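Local coordinates for cytoplasmic protein (Cryptococcus neoformans var. grubii serotype A, PDB 7LPO) that probably hydrolyses steryl beta-glucosides, acting as a sterylglucosidase of glycoside hydrolase family 5, at residues K690-R696 with E761-E767. Sequence-based numbering, arbitrary orientation.
Sequences KYAVRVR and EEVYTIE
Residues 690-696 and 761-767 lie on the two central strands, 689-696 and 761-770, of a four-stranded antiparallel sheet in the C-terminal domain. Y691, V693 and V695 pair with I766, Y764 and E762 through reciprocal N-H...O=C bonds, six in all; Y691 N to I766 O, at 2.9 Å and 168° at the hydrogen, is representative of the straighter ones. On the largely buried face of Y691, V693, V695, Y764 and I766, V695 CG2 stands over one face of the Y764 ring, 4.1 Å from its centroid and 21° off the normal, a CH-pi contact. The ring is further fixed by stacking on H740 and by its OH bonding P755 O. Beside it, I766 CG2 meets Y691 CB at 3.7 Å, while the Y691 hydroxyl bonds T673; W752 of strand 749-753 packs against V693, Y764 and I766. The opposite face is more polar. R694, bent at chi3, lays its guanidinium against V763 CG2, 3.8 Å from NH2, and directs NH1 to E761 OE1 at 3.4 Å, a long salt bridge with the planes 47° apart. Its NE pairs with E678 of strand 676-682. One face largely apolar against further strands, the other mixing charged and apolar side chains, is consistent with a beta-sandwich, the fold expected of this family's C-terminal domain.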
ATOM      1  N   LYS A 690       0.840  15.588 -24.356  1.00 21.78           N
ATOM      2  CA  LYS A 690       1.335  16.952 -24.243  1.00 20.89           C
ATOM      3  C   LYS A 690       2.006  17.124 -22.890  1.00 20.63           C
ATOM      4  O   LYS A 690       1.405  16.845 -21.850  1.00 21.04           O
ATOM      5  CB  LYS A 690       0.200  17.967 -24.409  1.00 20.82           C
ATOM      6  CG  LYS A 690       0.639  19.409 -24.195  1.00 23.51           C
ATOM      7  CD  LYS A 690      -0.339  20.381 -24.825  1.00 30.91           C
ATOM      8  CE  LYS A 690       0.227  21.801 -24.831  1.00 39.78           C
ATOM      9  NZ  LYS A 690      -0.778  22.817 -24.389  1.00 45.24           N
ATOM     10  N   TYR A 691       3.255  17.577 -22.913  1.00 19.85           N
ATOM     11  CA  TYR A 691       4.052  17.783 -21.712  1.00 17.80           C
ATOM     12  C   TYR A 691       4.538  19.225 -21.693  1.00 18.74           C
ATOM     13  O   TYR A 691       5.174  19.680 -22.652  1.00 18.35           O
ATOM     14  CB  TYR A 691       5.229  16.814 -21.685  1.00 15.67           C
ATOM     15  CG  TYR A 691       6.129  16.969 -20.490  1.00 15.73           C
ATOM     16  CD1 TYR A 691       5.607  17.233 -19.227  1.00 16.74           C
ATOM     17  CD2 TYR A 691       7.500  16.848 -20.616  1.00 17.04           C
ATOM     18  CE1 TYR A 691       6.424  17.374 -18.138  1.00 16.18           C
ATOM     19  CE2 TYR A 691       8.327  16.973 -19.518  1.00 17.63           C
ATOM     20  CZ  TYR A 691       7.785  17.234 -18.288  1.00 19.41           C
ATOM     21  OH  TYR A 691       8.614  17.350 -17.199  1.00 23.74           O
ATOM     22  N   ALA A 692       4.249  19.933 -20.599  1.00 19.66           N
ATOM     23  CA  ALA A 692       4.707  21.299 -20.376  1.00 17.58           C
ATOM     24  C   ALA A 692       5.674  21.326 -19.200  1.00 20.27           C
ATOM     25  O   ALA A 692       5.392  20.743 -18.146  1.00 22.05           O
ATOM     26  CB  ALA A 692       3.530  22.233 -20.098  1.00 17.92           C
ATOM     27  N   VAL A 693       6.794  22.022 -19.369  1.00 18.69           N
ATOM     28  CA  VAL A 693       7.843  22.083 -18.358  1.00 21.75           C
ATOM     29  C   VAL A 693       8.226  23.539 -18.112  1.00 22.97           C
ATOM     30  O   VAL A 693       8.362  24.329 -19.051  1.00 23.20           O
ATOM     31  CB  VAL A 693       9.072  21.249 -18.781  1.00 25.31           C
ATOM     32  CG1 VAL A 693       9.448  21.562 -20.210  1.00 27.49           C
ATOM     33  CG2 VAL A 693      10.246  21.492 -17.842  1.00 27.92           C
ATOM     34  N   ARG A 694       8.387  23.893 -16.842  1.00 30.10           N
ATOM     35  CA  ARG A 694       8.849  25.217 -16.448  1.00 29.71           C
ATOM     36  C   ARG A 694      10.369  25.186 -16.372  1.00 27.87           C
ATOM     37  O   ARG A 694      10.937  24.425 -15.578  1.00 27.34           O
ATOM     38  CB  ARG A 694       8.243  25.617 -15.104  1.00 32.21           C
ATOM     39  CG  ARG A 694       8.581  27.028 -14.641  1.00 33.47           C
ATOM     40  CD  ARG A 694       7.655  27.485 -13.514  1.00 34.80           C
ATOM     41  NE  ARG A 694       6.262  27.559 -13.952  1.00 38.24           N
ATOM     42  CZ  ARG A 694       5.723  28.601 -14.582  1.00 42.18           C
ATOM     43  NH1 ARG A 694       6.445  29.677 -14.847  1.00 43.74           N
ATOM     44  NH2 ARG A 694       4.451  28.570 -14.944  1.00 44.70           N
ATOM     45  N   VAL A 695      11.021  25.998 -17.203  1.00 26.91           N
ATOM     46  CA  VAL A 695      12.474  26.016 -17.337  1.00 27.86           C
ATOM     47  C   VAL A 695      12.974  27.386 -16.895  1.00 29.52           C
ATOM     48  O   VAL A 695      12.521  28.413 -17.411  1.00 27.89           O
ATOM     49  CB  VAL A 695      12.918  25.717 -18.784  1.00 26.76           C
ATOM     50  CG1 VAL A 695      14.441  25.540 -18.865  1.00 25.82           C
ATOM     51  CG2 VAL A 695      12.222  24.472 -19.330  1.00 26.80           C
ATOM     52  N   ARG A 696      13.900  27.402 -15.945  1.00 37.36           N
ATOM     53  CA  ARG A 696      14.451  28.633 -15.401  1.00 41.54           C
ATOM     54  C   ARG A 696      15.801  28.947 -16.041  1.00 40.22           C
ATOM     55  O   ARG A 696      16.444  28.092 -16.656  1.00 38.74           O
ATOM     56  CB  ARG A 696      14.610  28.532 -13.880  1.00 45.93           C
ATOM     57  CG  ARG A 696      13.303  28.322 -13.121  1.00 49.39           C
ATOM     58  CD  ARG A 696      13.500  27.426 -11.894  1.00 52.96           C
ATOM     59  NE  ARG A 696      13.971  26.079 -12.230  1.00 54.34           N
ATOM     60  CZ  ARG A 696      14.037  25.068 -11.363  1.00 52.93           C
ATOM     61  NH1 ARG A 696      13.652  25.245 -10.105  1.00 52.92           N
ATOM     62  NH2 ARG A 696      14.486  23.882 -11.752  1.00 51.27           N
ATOM     63  N   GLU A 761      11.919  32.687 -16.333  1.00 47.31           N
ATOM     64  CA  GLU A 761      11.426  31.333 -16.515  1.00 46.19           C
ATOM     65  C   GLU A 761      10.393  31.339 -17.627  1.00 42.75           C
ATOM     66  O   GLU A 761       9.726  32.347 -17.873  1.00 43.81           O
ATOM     67  CB  GLU A 761      10.828  30.755 -15.226  1.00 49.17           C
ATOM     68  CG  GLU A 761      10.067  31.747 -14.370  1.00 53.70           C
ATOM     69  CD  GLU A 761       9.746  31.191 -12.990  1.00 57.09           C
ATOM     70  OE1 GLU A 761       8.552  31.186 -12.612  1.00 57.82           O
ATOM     71  OE2 GLU A 761      10.689  30.751 -12.287  1.00 58.32           O
ATOM     72  N   GLU A 762      10.264  30.194 -18.287  1.00 34.64           N
ATOM     73  CA  GLU A 762       9.444  30.056 -19.477  1.00 33.59           C
ATOM     74  C   GLU A 762       8.967  28.616 -19.552  1.00 30.02           C
ATOM     75  O   GLU A 762       9.689  27.696 -19.156  1.00 30.40           O
ATOM     76  CB  GLU A 762      10.245  30.439 -20.724  1.00 37.48           C
ATOM     77  CG  GLU A 762       9.421  30.784 -21.945  1.00 42.55           C
ATOM     78  CD  GLU A 762      10.290  31.334 -23.064  1.00 47.26           C
ATOM     79  OE1 GLU A 762      11.284  32.033 -22.752  1.00 49.47           O
ATOM     80  OE2 GLU A 762       9.992  31.062 -24.245  1.00 48.19           O
ATOM     81  N   VAL A 763       7.747  28.426 -20.036  1.00 25.66           N
ATOM     82  CA  VAL A 763       7.170  27.100 -20.194  1.00 26.66           C
ATOM     83  C   VAL A 763       7.393  26.638 -21.629  1.00 28.99           C
ATOM     84  O   VAL A 763       6.877  27.243 -22.576  1.00 32.89           O
ATOM     85  CB  VAL A 763       5.674  27.089 -19.843  1.00 25.84           C
ATOM     86  CG1 VAL A 763       5.087  25.702 -20.119  1.00 23.16           C
ATOM     87  CG2 VAL A 763       5.458  27.503 -18.400  1.00 27.94           C
ATOM     88  N   TYR A 764       8.150  25.562 -21.787  1.00 26.80           N
ATOM     89  CA  TYR A 764       8.272  24.862 -23.055  1.00 24.47           C
ATOM     90  C   TYR A 764       7.244  23.734 -23.114  1.00 26.61           C
ATOM     91  O   TYR A 764       6.774  23.238 -22.088  1.00 29.55           O
ATOM     92  CB  TYR A 764       9.675  24.286 -23.216  1.00 22.16           C
ATOM     93  CG  TYR A 764      10.812  25.275 -23.140  1.00 22.58           C
ATOM     94  CD1 TYR A 764      10.587  26.638 -23.051  1.00 22.57           C
ATOM     95  CD2 TYR A 764      12.125  24.833 -23.180  1.00 24.21           C
ATOM     96  CE1 TYR A 764      11.641  27.532 -22.998  1.00 23.52           C
ATOM     97  CE2 TYR A 764      13.174  25.706 -23.120  1.00 24.79           C
ATOM     98  CZ  TYR A 764      12.933  27.054 -23.026  1.00 25.29           C
ATOM     99  OH  TYR A 764      14.005  27.913 -22.972  1.00 27.47           O
ATOM    100  N   THR A 765       6.894  23.327 -24.332  1.00 24.47           N
ATOM    101  CA  THR A 765       5.919  22.263 -24.519  1.00 23.69           C
ATOM    102  C   THR A 765       6.392  21.306 -25.602  1.00 22.18           C
ATOM    103  O   THR A 765       7.104  21.688 -26.535  1.00 20.71           O
ATOM    104  CB  THR A 765       4.525  22.799 -24.907  1.00 25.58           C
ATOM    105  OG1 THR A 765       4.587  23.445 -26.192  1.00 27.13           O
ATOM    106  CG2 THR A 765       4.014  23.776 -23.860  1.00 25.13           C
ATOM    107  N   ILE A 766       5.962  20.056 -25.477  1.00 22.73           N
ATOM    108  CA  ILE A 766       6.217  19.026 -26.475  1.00 22.61           C
ATOM    109  C   ILE A 766       4.939  18.218 -26.624  1.00 19.93           C
ATOM    110  O   ILE A 766       4.314  17.849 -25.623  1.00 17.12           O
ATOM    111  CB  ILE A 766       7.409  18.122 -26.089  1.00 24.98           C
ATOM    112  CG1 ILE A 766       7.776  17.222 -27.268  1.00 27.07           C
ATOM    113  CG2 ILE A 766       7.108  17.294 -24.852  1.00 26.30           C
ATOM    114  CD1 ILE A 766       9.191  16.675 -27.201  1.00 28.57           C
ATOM    115  N   GLU A 767       4.544  17.958 -27.868  1.00 22.97           N
ATOM    116  CA  GLU A 767       3.340  17.200 -28.172  1.00 26.25           C
ATOM    117  C   GLU A 767       3.691  16.023 -29.070  1.00 26.89           C
ATOM    118  O   GLU A 767       4.504  16.151 -29.992  1.00 28.32           O
ATOM    119  CB  GLU A 767       2.291  18.084 -28.836  1.00 29.56           C
ATOM    120  CG  GLU A 767       1.964  19.326 -28.028  1.00 34.66           C
ATOM    121  CD  GLU A 767       1.303  20.408 -28.854  1.00 40.82           C
ATOM    122  OE1 GLU A 767       0.089  20.280 -29.123  1.00 43.33           O
ATOM    123  OE2 GLU A 767       1.997  21.385 -29.231  1.00 42.12           O
TER